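PDB 2YV9: chloride intracellular channel exc-4 from Caenorhabditis elegans, which regulates the lumen size of the growing excretory canal and may insert into membranes to form chloride ion channels. Local coordinates for residues Lys17-Leu22 against Val55-Val60; Met82-Lys87 against Glu98-His103; Trp44-Ala49 against Tyr191-Met196; Lys25-Asp30 against Asp241-His246. All coordinates share one frame; numbering follows the deposited sequence.

In the fold
Interactions 1 and 2 share the sheet of the thioredoxin-like N-terminal domain, with centres about 9 Å apart. Glu-21 O lies 2.8 Å from Ile-83 N, a probable hydrogen bond, and Arg-57 NH2 reaches Glu-86 OE2 at 3.3 Å in a salt bridge. Interaction 3 begins on helix 38-52, which packs on this sheet: Leu-20 CD1 is 3.5 Å from Leu-47 CD2. Interactions 3 and 4, with centres about 20 Å apart, are separate places where the N-terminal domain meets the C-terminal helices. The calcium ion, whose site comprises Gln-78, Pro-80 and Thr-92, is about 8 Å from the Leu-22 side chain and belongs to none of the four contacts.

Interaction 1 (Lys17-Leu22 against Val55-Val60); sequences KPLLEL and VARVEV
The guanidinium of Arg-57 has Lys-17 O at its edge and Leu-19 CB over one face. The oxygen lies only 4° out of the guanidinium plane and is gripped side-on by two N-H groups: Arg-57 NE and Arg-57 NH2 each stand 3.0 Å from Lys-17 O, with NH2 nearly in line with the C=O bond. Leu-19 CB comes within 3.7 Å of Arg-57 CZ, displaced toward the rim of the flat group. A bend at chi3 (-77°) turns the arginine head toward Lys-17. Arg-57 NH2 also forms a salt bridge with Glu-86, a second partner that is likely to limit rotation of the group. Nearer the backbones, Lys-17 CG rests 3.9 Å from Arg-57 CG.

The main chains pair from Pro-18 onward. Arg-57 N donates to Pro-18 O (2.8 Å), Leu-20 N to Arg-57 O (2.9 Å), Glu-59 N to Leu-20 O (3.2 Å) and Leu-22 N to Glu-59 O (3.0 Å). Arg-57 bonds through N to Pro-18 and through O to Leu-20, on either side of its partner Leu-19; this, with strand directions 18° apart, identifies parallel pairing. Leu-20, Leu-22, Val-58 and Val-60 occupy one sheet face, packed by Leu-47 and Trp-44 of helix 38-52; Leu-19 and Arg-57 lie on the other. Strands 19-25 and 57-63, joined through that helix, form the beta-alpha-beta unit that opens a thioredoxin-like domain in the GST fold.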
loop_
_atom_site.group_PDB
_atom_site.type_symbol
_atom_site.label_atom_id
_atom_site.label_comp_id
_atom_site.label_asym_id
_atom_site.label_seq_id
_atom_site.Cartn_x
_atom_site.Cartn_y
_atom_site.Cartn_z
ATOM N N LYS A 17 9.275 21.854 12.632
ATOM C CA LYS A 17 8.785 20.473 12.613
ATOM C C LYS A 17 8.511 20.022 11.197
ATOM O O LYS A 17 8.184 20.835 10.316
ATOM C CB LYS A 17 7.527 20.267 13.448
ATOM C CG LYS A 17 6.449 21.292 13.291
ATOM C CD LYS A 17 6.383 22.209 14.505
ATOM C CE LYS A 17 4.961 22.657 14.802
ATOM N NZ LYS A 17 4.946 23.562 15.992
ATOM N N PRO A 18 8.668 18.716 10.969
ATOM C CA PRO A 18 8.493 18.185 9.613
ATOM C C PRO A 18 7.121 18.480 9.006
ATOM O O PRO A 18 6.111 18.508 9.722
ATOM C CB PRO A 18 8.701 16.685 9.794
ATOM C CG PRO A 18 8.597 16.423 11.260
ATOM C CD PRO A 18 9.024 17.671 11.940
ATOM N N LEU A 19 7.103 18.728 7.693
ATOM C CA LEU A 19 5.890 18.933 6.936
ATOM C C LEU A 19 5.635 17.656 6.157
ATOM O O LEU A 19 6.459 17.277 5.309
ATOM C CB LEU A 19 6.009 20.108 5.941
ATOM C CG LEU A 19 4.859 20.242 4.934
ATOM C CD1 LEU A 19 3.524 20.439 5.713
ATOM C CD2 LEU A 19 5.121 21.378 3.942
ATOM N N LEU A 20 4.513 16.999 6.464
ATOM C CA LEU A 20 4.094 15.754 5.798
ATOM C C LEU A 20 2.813 16.055 5.037
ATOM O O LEU A 20 1.844 16.557 5.640
ATOM C CB LEU A 20 3.848 14.670 6.837
ATOM C CG LEU A 20 5.027 14.329 7.756
ATOM C CD1 LEU A 20 4.639 13.344 8.897
ATOM C CD2 LEU A 20 6.213 13.832 6.934
ATOM N N GLU A 21 2.821 15.826 3.723
ATOM C CA GLU A 21 1.638 16.027 2.895
ATOM C C GLU A 21 1.089 14.640 2.586
ATOM O O GLU A 21 1.842 13.739 2.250
ATOM C CB GLU A 21 1.977 16.816 1.624
ATOM C CG GLU A 21 2.749 18.106 1.936
ATOM C CD GLU A 21 3.305 18.793 0.704
ATOM O OE1 GLU A 21 2.506 19.115 -0.207
ATOM O OE2 GLU A 21 4.536 19.041 0.666
ATOM N N LEU A 22 -0.209 14.467 2.806
ATOM C CA LEU A 22 -0.905 13.233 2.499
ATOM C C LEU A 22 -1.870 13.467 1.359
ATOM O O LEU A 22 -2.704 14.372 1.423
ATOM C CB LEU A 22 -1.676 12.771 3.722
ATOM C CG LEU A 22 -2.344 11.410 3.531
ATOM C CD1 LEU A 22 -1.319 10.283 3.496
ATOM C CD2 LEU A 22 -3.296 11.201 4.683
ATOM N N VAL A 55 3.779 17.905 16.823
ATOM C CA VAL A 55 4.928 17.098 16.412
ATOM C C VAL A 55 5.199 17.267 14.897
ATOM O O VAL A 55 6.350 17.192 14.456
ATOM C CB VAL A 55 4.699 15.602 16.791
ATOM C CG1 VAL A 55 5.611 14.650 16.027
ATOM C CG2 VAL A 55 4.857 15.383 18.309
ATOM N N ALA A 56 4.157 17.475 14.104
ATOM C CA ALA A 56 4.322 17.634 12.649
ATOM C C ALA A 56 3.362 18.701 12.104
ATOM O O ALA A 56 2.317 18.953 12.696
ATOM C CB ALA A 56 4.074 16.290 11.939
ATOM N N ARG A 57 3.747 19.339 11.000
ATOM C CA ARG A 57 2.843 20.066 10.155
ATOM C C ARG A 57 2.306 19.060 9.127
ATOM O O ARG A 57 3.056 18.221 8.599
ATOM C CB ARG A 57 3.529 21.199 9.433
ATOM C CG ARG A 57 4.085 22.270 10.363
ATOM C CD ARG A 57 4.884 23.283 9.557
ATOM N NE ARG A 57 6.201 22.759 9.203
ATOM C CZ ARG A 57 6.853 23.010 8.070
ATOM N NH1 ARG A 57 6.334 23.804 7.141
ATOM N NH2 ARG A 57 8.051 22.477 7.868
ATOM N N VAL A 58 1.017 19.168 8.844
ATOM C CA VAL A 58 0.360 18.222 7.965
ATOM C C VAL A 58 -0.602 18.962 7.054
ATOM O O VAL A 58 -1.407 19.786 7.512
ATOM C CB VAL A 58 -0.449 17.181 8.783
ATOM C CG1 VAL A 58 -1.131 16.110 7.873
ATOM C CG2 VAL A 58 0.394 16.555 9.830
ATOM N N GLU A 59 -0.527 18.642 5.762
ATOM C CA GLU A 59 -1.493 19.105 4.794
ATOM C C GLU A 59 -2.107 17.864 4.173
ATOM O O GLU A 59 -1.449 16.844 4.093
ATOM C CB GLU A 59 -0.822 19.977 3.727
ATOM C CG GLU A 59 -0.237 21.280 4.290
ATOM C CD GLU A 59 0.518 22.097 3.244
ATOM O OE1 GLU A 59 0.800 21.559 2.147
ATOM O OE2 GLU A 59 0.830 23.273 3.533
ATOM N N VAL A 60 -3.378 17.935 3.802
ATOM C CA VAL A 60 -4.025 16.862 3.093
ATOM C C VAL A 60 -4.627 17.396 1.803
ATOM O O VAL A 60 -5.275 18.445 1.825
ATOM C CB VAL A 60 -5.161 16.217 3.921
ATOM C CG1 VAL A 60 -5.839 15.071 3.090
ATOM C CG2 VAL A 60 -4.627 15.673 5.219
#

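Interaction 2 (Met82-Lys87 against Glu98-His103); sequences MIEEEK and EGRIFH
Met-82 starts the contact by laying its methyl against Arg-100: Met-82 CE is 3.9 Å from Arg-100 CB. The bend at its chi3 (70°) brings the same methyl within 4.1 Å of Ile-101 CG1, between strand and helix. Two residues on, Glu-84 meets the arginine in a bidentate, side-on salt bridge. Arg-100 NE donates to Glu-84 OE1 at 2.9 Å and Arg-100 NH2 to Glu-84 OE2 at 2.8 Å. Both oxygens use their syn lone pairs, and the carboxylate and guanidinium planes are 11° apart, so each flat group restrains the other's rotation. Tyr-91 OH adds a further hydrogen bond to Glu-84 OE1. A leucine in place of Arg-100 removes both donors and would probably leave the buried Glu-84 carboxylate without a countercharge here and freer to turn, with Tyr-91 still bonded to OE1. Lys-87 then crosses the arginine at about a right angle, its CE 3.5 Å from Arg-100 NH2. The axes of strand 82-84 and helix 98-103 approach to 10.7 Å, as side chains fill the space between. Strands 81-84 and 89-91 followed by helix 94-107 make up the beta-beta-alpha half of the thioredoxin fold, whose closing helix packs here on the sheet.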
loop_
_atom_site.group_PDB
_atom_site.type_symbol
_atom_site.label_atom_id
_atom_site.label_comp_id
_atom_site.label_asym_id
_atom_site.label_seq_id
_atom_site.Cartn_x
_atom_site.Cartn_y
_atom_site.Cartn_z
ATOM N N MET A 82 2.397 9.848 0.834
ATOM C CA MET A 82 2.865 10.882 1.744
ATOM C C MET A 82 4.164 11.464 1.232
ATOM O O MET A 82 5.088 10.687 0.815
ATOM C CB MET A 82 3.013 10.352 3.170
ATOM C CG MET A 82 3.216 11.468 4.200
ATOM S SD MET A 82 3.138 10.821 5.884
ATOM C CE MET A 82 4.605 9.852 6.055
ATOM N N ILE A 83 4.221 12.821 1.203
ATOM C CA ILE A 83 5.369 13.549 0.702
ATOM C C ILE A 83 6.034 14.309 1.814
ATOM O O ILE A 83 5.334 14.943 2.641
ATOM C CB ILE A 83 5.005 14.605 -0.383
ATOM C CG1 ILE A 83 4.085 14.001 -1.434
ATOM C CG2 ILE A 83 6.268 15.089 -1.043
ATOM C CD1 ILE A 83 4.615 12.851 -2.016
ATOM N N GLU A 84 7.354 14.186 1.878
ATOM C CA GLU A 84 8.147 15.016 2.847
ATOM C C GLU A 84 9.186 15.765 2.027
ATOM O O GLU A 84 10.339 15.383 1.898
ATOM C CB GLU A 84 8.774 14.171 3.930
ATOM C CG GLU A 84 9.348 14.963 5.111
ATOM C CD GLU A 84 9.640 14.058 6.309
ATOM O OE1 GLU A 84 9.468 12.808 6.222
ATOM O OE2 GLU A 84 10.089 14.588 7.349
ATOM N N GLU A 85 8.733 16.850 1.441
ATOM C CA GLU A 85 9.504 17.561 0.430
ATOM C C GLU A 85 10.834 18.085 0.965
ATOM O O GLU A 85 11.843 18.026 0.274
ATOM C CB GLU A 85 8.687 18.701 -0.122
ATOM C CG GLU A 85 8.671 18.693 -1.575
ATOM C CD GLU A 85 7.868 19.821 -2.132
ATOM O OE1 GLU A 85 6.939 20.303 -1.477
ATOM O OE2 GLU A 85 8.207 20.205 -3.260
ATOM N N GLU A 86 10.852 18.537 2.216
ATOM C CA GLU A 86 12.071 19.110 2.759
ATOM C C GLU A 86 13.193 18.065 2.869
ATOM O O GLU A 86 14.356 18.433 2.869
ATOM C CB GLU A 86 11.795 19.822 4.105
ATOM C CG GLU A 86 10.772 20.945 3.976
ATOM C CD GLU A 86 10.476 21.679 5.277
ATOM O OE1 GLU A 86 10.775 21.159 6.377
ATOM O OE2 GLU A 86 9.917 22.791 5.178
ATOM N N LYS A 87 12.845 16.768 2.971
ATOM C CA LYS A 87 13.842 15.681 2.906
ATOM C C LYS A 87 13.966 15.073 1.506
ATOM O O LYS A 87 14.659 14.092 1.331
ATOM C CB LYS A 87 13.457 14.569 3.869
ATOM C CG LYS A 87 13.315 15.012 5.307
ATOM C CD LYS A 87 13.145 13.801 6.201
ATOM C CE LYS A 87 13.288 14.178 7.658
ATOM N NZ LYS A 87 14.689 14.553 7.987
ATOM N N GLU A 98 3.687 4.169 7.019
ATOM C CA GLU A 98 3.563 3.765 8.435
ATOM C C GLU A 98 4.905 3.889 9.145
ATOM O O GLU A 98 4.967 4.319 10.297
ATOM C CB GLU A 98 3.118 2.338 8.581
ATOM C CG GLU A 98 2.782 1.950 10.000
ATOM C CD GLU A 98 2.334 0.508 10.064
ATOM O OE1 GLU A 98 1.128 0.283 10.121
ATOM O OE2 GLU A 98 3.165 -0.414 9.964
ATOM N N GLY A 99 5.971 3.462 8.451
ATOM C CA GLY A 99 7.352 3.494 8.998
ATOM C C GLY A 99 7.758 4.889 9.439
ATOM O O GLY A 99 8.348 5.107 10.517
ATOM N N ARG A 100 7.450 5.858 8.611
ATOM C CA ARG A 100 7.830 7.244 8.909
ATOM C C ARG A 100 7.000 7.775 10.100
ATOM O O ARG A 100 7.521 8.447 11.001
ATOM C CB ARG A 100 7.680 8.149 7.685
ATOM C CG ARG A 100 8.072 9.630 7.957
ATOM C CD ARG A 100 9.525 9.771 8.489
ATOM N NE ARG A 100 9.818 11.197 8.618
ATOM C CZ ARG A 100 10.490 11.756 9.628
ATOM N NH1 ARG A 100 10.972 11.023 10.620
ATOM N NH2 ARG A 100 10.651 13.083 9.648
ATOM N N ILE A 101 5.709 7.465 10.123
ATOM C CA ILE A 101 4.836 7.931 11.221
ATOM C C ILE A 101 5.238 7.225 12.517
ATOM O O ILE A 101 5.273 7.854 13.577
ATOM C CB ILE A 101 3.337 7.754 10.881
ATOM C CG1 ILE A 101 2.984 8.450 9.557
ATOM C CG2 ILE A 101 2.453 8.265 12.052
ATOM C CD1 ILE A 101 1.571 8.062 9.057
ATOM N N PHE A 102 5.566 5.938 12.447
ATOM C CA PHE A 102 6.017 5.139 13.590
ATOM C C PHE A 102 7.286 5.755 14.179
ATOM O O PHE A 102 7.425 5.832 15.423
ATOM C CB PHE A 102 6.343 3.726 13.113
ATOM C CG PHE A 102 6.871 2.807 14.189
ATOM C CD1 PHE A 102 6.022 1.910 14.802
ATOM C CD2 PHE A 102 8.203 2.806 14.534
ATOM C CE1 PHE A 102 6.487 1.035 15.781
ATOM C CE2 PHE A 102 8.668 1.961 15.529
ATOM C CZ PHE A 102 7.799 1.062 16.130
ATOM N N HIS A 103 8.194 6.172 13.303
ATOM C CA HIS A 103 9.485 6.738 13.715
ATOM C C HIS A 103 9.234 8.000 14.503
ATOM O O HIS A 103 9.762 8.159 15.627
ATOM C CB HIS A 103 10.392 7.048 12.515
ATOM C CG HIS A 103 11.722 7.599 12.914
ATOM N ND1 HIS A 103 11.916 8.936 13.204
ATOM C CD2 HIS A 103 12.907 6.986 13.139
ATOM C CE1 HIS A 103 13.175 9.122 13.563
ATOM N NE2 HIS A 103 13.796 7.956 13.539
#

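Interaction 3 (Trp44-Ala49 against Tyr191-Met196); sequences WMELYA and YDCELM
Met-45 runs along Cys-193 from its first side-chain carbon to its methyl. Met-45 CB touches Cys-193 SG at 3.5 Å; the thioether sulfur, Met-45 SD, then passes 3.9 Å from Cys-193 CA. The turn at chi3 (57°) folds the terminal methyl back over the second helix, where Met-45 CE lies 3.9 Å from Cys-193 CA, with Asp-192 O and Met-196 SD slightly farther off. In return, Cys-193 SG also meets the aliphatic part of the neighbouring residue, 3.7 Å from Glu-46 CG. The thiol therefore fits between two consecutive side chains of helix 38-52. Short segments of the two helices cross at 137° with their axes 9.5 Å apart, joining the thioredoxin-like N-terminal domain to the helical C-terminal domain of the GST fold. Phe-234 and Ser-237 pack on Met-45 as well. An alanine in place of Met-45 would keep CB against the thiol but would probably leave a gap beside Cys-193 and Met-196. Sulfur and carbon surfaces carry this buried contact without polar bonds between the segments, so dispersion and shape hold it; that chemistry is consistent with a domain interface that could part if the N-terminal domain rearranges for membrane insertion.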
loop_
_atom_site.group_PDB
_atom_site.type_symbol
_atom_site.label_atom_id
_atom_site.label_comp_id
_atom_site.label_asym_id
_atom_site.label_seq_id
_atom_site.Cartn_x
_atom_site.Cartn_y
_atom_site.Cartn_z
ATOM N N TRP A 44 -4.361 9.320 7.840
ATOM C CA TRP A 44 -4.776 10.687 8.176
ATOM C C TRP A 44 -5.030 10.753 9.670
ATOM O O TRP A 44 -4.506 11.673 10.348
ATOM C CB TRP A 44 -5.988 11.099 7.372
ATOM C CG TRP A 44 -6.405 12.562 7.440
ATOM C CD1 TRP A 44 -6.015 13.542 8.331
ATOM C CD2 TRP A 44 -7.361 13.161 6.572
ATOM N NE1 TRP A 44 -6.656 14.738 8.010
ATOM C CE2 TRP A 44 -7.476 14.518 6.923
ATOM C CE3 TRP A 44 -8.088 12.681 5.466
ATOM C CZ2 TRP A 44 -8.356 15.372 6.278
ATOM C CZ3 TRP A 44 -8.927 13.542 4.793
ATOM C CH2 TRP A 44 -9.069 14.879 5.208
ATOM N N MET A 45 -5.733 9.749 10.230
ATOM C CA MET A 45 -5.905 9.786 11.686
ATOM C C MET A 45 -4.574 9.807 12.440
ATOM O O MET A 45 -4.386 10.566 13.429
ATOM C CB MET A 45 -6.715 8.586 12.169
ATOM C CG MET A 45 -8.171 8.632 11.730
ATOM S SD MET A 45 -9.288 7.359 12.282
ATOM C CE MET A 45 -9.113 7.501 14.041
ATOM N N GLU A 46 -3.629 9.000 11.996
ATOM C CA GLU A 46 -2.304 8.986 12.641
ATOM C C GLU A 46 -1.600 10.357 12.500
ATOM O O GLU A 46 -1.020 10.913 13.466
ATOM C CB GLU A 46 -1.480 7.854 12.068
ATOM C CG GLU A 46 -2.010 6.457 12.445
ATOM C CD GLU A 46 -1.297 5.316 11.746
ATOM O OE1 GLU A 46 -0.335 5.580 10.979
ATOM O OE2 GLU A 46 -1.694 4.173 11.987
ATOM N N LEU A 47 -1.576 10.887 11.293
ATOM C CA LEU A 47 -1.020 12.237 11.099
ATOM C C LEU A 47 -1.706 13.297 11.968
ATOM O O LEU A 47 -1.020 14.185 12.501
ATOM C CB LEU A 47 -1.063 12.636 9.632
ATOM C CG LEU A 47 -0.030 11.808 8.837
ATOM C CD1 LEU A 47 -0.238 12.022 7.302
ATOM C CD2 LEU A 47 1.387 12.100 9.149
ATOM N N TYR A 48 -3.013 13.207 12.128
ATOM C CA TYR A 48 -3.761 14.166 12.955
ATOM C C TYR A 48 -3.304 14.063 14.409
ATOM O O TYR A 48 -3.133 15.077 15.089
ATOM C CB TYR A 48 -5.293 13.977 12.868
ATOM C CG TYR A 48 -6.021 15.226 13.292
ATOM C CD1 TYR A 48 -6.474 16.153 12.347
ATOM C CD2 TYR A 48 -6.232 15.503 14.631
ATOM C CE1 TYR A 48 -7.097 17.313 12.739
ATOM C CE2 TYR A 48 -6.868 16.666 15.032
ATOM C CZ TYR A 48 -7.297 17.570 14.091
ATOM O OH TYR A 48 -7.959 18.741 14.496
ATOM N N ALA A 49 -3.088 12.838 14.887
ATOM C CA ALA A 49 -2.578 12.650 16.258
ATOM C C ALA A 49 -1.295 13.462 16.465
ATOM O O ALA A 49 -1.120 14.139 17.487
ATOM C CB ALA A 49 -2.302 11.163 16.578
ATOM N N TYR A 191 -4.647 0.701 15.771
ATOM C CA TYR A 191 -5.807 -0.164 15.692
ATOM C C TYR A 191 -7.124 0.609 15.667
ATOM O O TYR A 191 -8.050 0.211 14.977
ATOM C CB TYR A 191 -5.784 -1.199 16.768
ATOM C CG TYR A 191 -4.572 -2.101 16.640
ATOM C CD1 TYR A 191 -4.375 -2.873 15.526
ATOM C CD2 TYR A 191 -3.649 -2.204 17.687
ATOM C CE1 TYR A 191 -3.292 -3.721 15.410
ATOM C CE2 TYR A 191 -2.526 -3.017 17.565
ATOM C CZ TYR A 191 -2.372 -3.814 16.432
ATOM O OH TYR A 191 -1.305 -4.682 16.261
ATOM N N ASP A 192 -7.215 1.727 16.397
ATOM C CA ASP A 192 -8.373 2.632 16.288
ATOM C C ASP A 192 -8.449 3.255 14.929
ATOM O O ASP A 192 -9.554 3.497 14.410
ATOM C CB ASP A 192 -8.255 3.708 17.308
ATOM C CG ASP A 192 -8.137 3.098 18.721
ATOM O OD1 ASP A 192 -9.054 2.359 19.136
ATOM O OD2 ASP A 192 -7.079 3.299 19.376
ATOM N N CYS A 193 -7.274 3.543 14.382
ATOM C CA CYS A 193 -7.181 4.193 13.080
ATOM C C CYS A 193 -7.695 3.234 11.978
ATOM O O CYS A 193 -8.088 3.690 10.889
ATOM C CB CYS A 193 -5.823 4.683 12.811
ATOM S SG CYS A 193 -5.323 5.998 13.981
ATOM N N GLU A 194 -7.753 1.925 12.285
ATOM C CA GLU A 194 -8.285 0.897 11.383
ATOM C C GLU A 194 -9.743 0.527 11.708
ATOM O O GLU A 194 -10.610 0.460 10.827
ATOM C CB GLU A 194 -7.408 -0.338 11.440
ATOM C CG GLU A 194 -5.997 0.007 10.959
ATOM C CD GLU A 194 -4.935 -1.000 11.354
ATOM O OE1 GLU A 194 -5.271 -2.031 11.982
ATOM O OE2 GLU A 194 -3.759 -0.764 10.959
ATOM N N LEU A 195 -10.023 0.284 12.972
ATOM C CA LEU A 195 -11.392 -0.154 13.371
ATOM C C LEU A 195 -12.422 0.954 13.310
ATOM O O LEU A 195 -13.548 0.703 12.946
ATOM C CB LEU A 195 -11.343 -0.679 14.829
ATOM C CG LEU A 195 -12.628 -1.314 15.333
ATOM C CD1 LEU A 195 -13.086 -2.443 14.376
ATOM C CD2 LEU A 195 -12.419 -1.830 16.795
ATOM N N MET A 196 -12.102 2.182 13.743
ATOM C CA MET A 196 -13.170 3.167 13.834
ATOM C C MET A 196 -13.691 3.487 12.399
ATOM O O MET A 196 -14.896 3.455 12.164
ATOM C CB MET A 196 -12.731 4.419 14.592
ATOM C CG MET A 196 -12.535 4.158 16.075
ATOM S SD MET A 196 -11.846 5.670 16.871
ATOM C CE MET A 196 -12.384 5.343 18.587
#

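Interaction 4 (Lys25-Asp30 against Asp241-His246); sequences KASGID and DQDIIH
An ST turn headed by Ser-27 docks on Asp-243, joining the loop after strand 19-25 to helix 241-251. Ser-27 OG donates to Asp-243 OD1 across a short 2.6 Å and approaches from above, 62° out of the carboxylate plane. The same hydroxyl oxygen accepts from two backbone groups of its own loop, with Ile-29 N at 2.9 Å and Asp-30 N at 3.3 Å, the pattern that defines the ST turn and ST motif. With OG anti to its own main-chain nitrogen (chi1 164°), the buried hydroxyl can serve the turn and the aspartate together. The other oxygen of Asp-243 makes a salt bridge with Arg-33, so Ser-27 in the turn and Arg-33 beyond it are among the partners that hold the carboxylate.

In the GST fold this is a junction between domains: the loop belongs to the thioredoxin-like N-terminal domain and the helix to the all-helical C-terminal one. Next to the polar pair, Ile-29 covers a face of His-246. Ile-29 CG1 stands 3.5 Å from the centroid of the His-246 ring and 14° off its normal, a CH-pi contact centred on the ring, while Ile-29 CD1 continues to His-246 CB at 3.7 Å. Gly-28 C comes obliquely to within 3.8 Å of His-246 CE1. At the ring's edge, in its plane, a water bridges the two segments: it accepts from Gly-28 N at 2.8 Å and hydrogen-bonds His-246 ND1 at 2.7 Å.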
loop_
_atom_site.group_PDB
_atom_site.type_symbol
_atom_site.label_atom_id
_atom_site.label_comp_id
_atom_site.label_asym_id
_atom_site.label_seq_id
_atom_site.Cartn_x
_atom_site.Cartn_y
_atom_site.Cartn_z
ATOM N N LYS A 25 -7.381 9.552 -1.923
ATOM C CA LYS A 25 -8.310 9.343 -3.009
ATOM C C LYS A 25 -9.550 10.229 -2.850
ATOM O O LYS A 25 -10.172 10.234 -1.802
ATOM C CB LYS A 25 -8.739 7.874 -3.040
ATOM C CG LYS A 25 -9.652 7.565 -4.216
ATOM C CD LYS A 25 -10.400 6.227 -4.129
ATOM C CE LYS A 25 -11.500 6.189 -5.225
ATOM N NZ LYS A 25 -12.635 7.200 -4.986
ATOM N N ALA A 26 -9.900 10.984 -3.899
ATOM C CA ALA A 26 -11.066 11.847 -3.886
ATOM C C ALA A 26 -12.362 11.056 -4.102
ATOM O O ALA A 26 -12.377 9.988 -4.731
ATOM C CB ALA A 26 -10.939 12.933 -5.018
ATOM N N SER A 27 -13.463 11.670 -3.688
ATOM C CA SER A 27 -14.781 11.181 -4.019
ATOM C C SER A 27 -14.946 11.099 -5.526
ATOM O O SER A 27 -14.514 12.001 -6.226
ATOM C CB SER A 27 -15.824 12.153 -3.506
ATOM O OG SER A 27 -17.080 11.908 -4.124
ATOM N N GLY A 28 -15.579 10.044 -6.018
ATOM C CA GLY A 28 -15.908 9.957 -7.447
ATOM C C GLY A 28 -17.156 10.755 -7.813
ATOM O O GLY A 28 -17.569 10.766 -8.991
ATOM N N ILE A 29 -17.779 11.427 -6.857
ATOM C CA ILE A 29 -18.985 12.254 -7.181
ATOM C C ILE A 29 -18.494 13.681 -7.389
ATOM O O ILE A 29 -18.807 14.327 -8.409
ATOM C CB ILE A 29 -20.047 12.218 -6.021
ATOM C CG1 ILE A 29 -20.614 10.815 -5.819
ATOM C CG2 ILE A 29 -21.211 13.190 -6.271
ATOM C CD1 ILE A 29 -21.544 10.728 -4.593
ATOM N N ASP A 30 -17.755 14.183 -6.404
ATOM C CA ASP A 30 -17.150 15.520 -6.447
ATOM C C ASP A 30 -15.709 15.423 -5.988
ATOM O O ASP A 30 -15.435 15.212 -4.814
ATOM C CB ASP A 30 -17.891 16.460 -5.553
ATOM C CG ASP A 30 -17.337 17.884 -5.576
ATOM O OD1 ASP A 30 -16.240 18.120 -6.116
ATOM O OD2 ASP A 30 -18.028 18.763 -5.033
ATOM N N ASP A 241 -21.277 10.818 4.243
ATOM C CA ASP A 241 -22.089 9.639 4.042
ATOM C C ASP A 241 -22.193 9.241 2.560
ATOM O O ASP A 241 -22.067 8.067 2.183
ATOM C CB ASP A 241 -23.525 9.851 4.518
ATOM C CG ASP A 241 -23.641 10.322 5.961
ATOM O OD1 ASP A 241 -22.723 10.084 6.819
ATOM O OD2 ASP A 241 -24.700 10.921 6.235
ATOM N N GLN A 242 -22.429 10.252 1.718
ATOM C CA GLN A 242 -22.659 9.992 0.306
ATOM C C GLN A 242 -21.432 9.441 -0.387
ATOM O O GLN A 242 -21.554 8.627 -1.318
ATOM C CB GLN A 242 -23.085 11.267 -0.408
ATOM C CG GLN A 242 -24.463 11.778 0.006
ATOM C CD GLN A 242 -24.490 12.391 1.372
ATOM O OE1 GLN A 242 -23.473 12.866 1.897
ATOM N NE2 GLN A 242 -25.678 12.451 1.947
ATOM N N ASP A 243 -20.253 9.869 0.078
ATOM C CA ASP A 243 -19.013 9.403 -0.497
ATOM C C ASP A 243 -18.647 7.985 0.002
ATOM O O ASP A 243 -18.001 7.231 -0.704
ATOM C CB ASP A 243 -17.879 10.411 -0.288
ATOM C CG ASP A 243 -18.209 11.727 -0.901
ATOM O OD1 ASP A 243 -18.697 11.610 -2.065
ATOM O OD2 ASP A 243 -18.110 12.783 -0.225
ATOM N N ILE A 244 -19.087 7.622 1.212
ATOM C CA ILE A 244 -18.886 6.271 1.664
ATOM C C ILE A 244 -19.777 5.344 0.809
ATOM O O ILE A 244 -19.319 4.322 0.305
ATOM C CB ILE A 244 -19.243 6.104 3.166
ATOM C CG1 ILE A 244 -18.276 6.930 4.038
ATOM C CG2 ILE A 244 -19.162 4.600 3.549
ATOM C CD1 ILE A 244 -18.682 7.080 5.559
ATOM N N ILE A 245 -21.053 5.718 0.673
ATOM C CA ILE A 245 -22.015 4.928 -0.126
ATOM C C ILE A 245 -21.509 4.793 -1.551
ATOM O O ILE A 245 -21.423 3.684 -2.100
ATOM C CB ILE A 245 -23.402 5.553 -0.078
ATOM C CG1 ILE A 245 -24.010 5.468 1.325
ATOM C CG2 ILE A 245 -24.328 4.832 -1.047
ATOM C CD1 ILE A 245 -25.004 6.602 1.603
ATOM N N HIS A 246 -21.058 5.898 -2.144
ATOM C CA HIS A 246 -20.596 5.863 -3.525
ATOM C C HIS A 246 -19.358 5.013 -3.742
ATOM O O HIS A 246 -19.248 4.328 -4.735
ATOM C CB HIS A 246 -20.336 7.276 -4.001
ATOM C CG HIS A 246 -20.176 7.375 -5.483
ATOM N ND1 HIS A 246 -18.946 7.433 -6.100
ATOM C CD2 HIS A 246 -21.099 7.378 -6.476
ATOM C CE1 HIS A 246 -19.120 7.495 -7.413
ATOM N NE2 HIS A 246 -20.417 7.454 -7.667
HETATM O O HOH W 1 -16.510 7.698 -4.891
#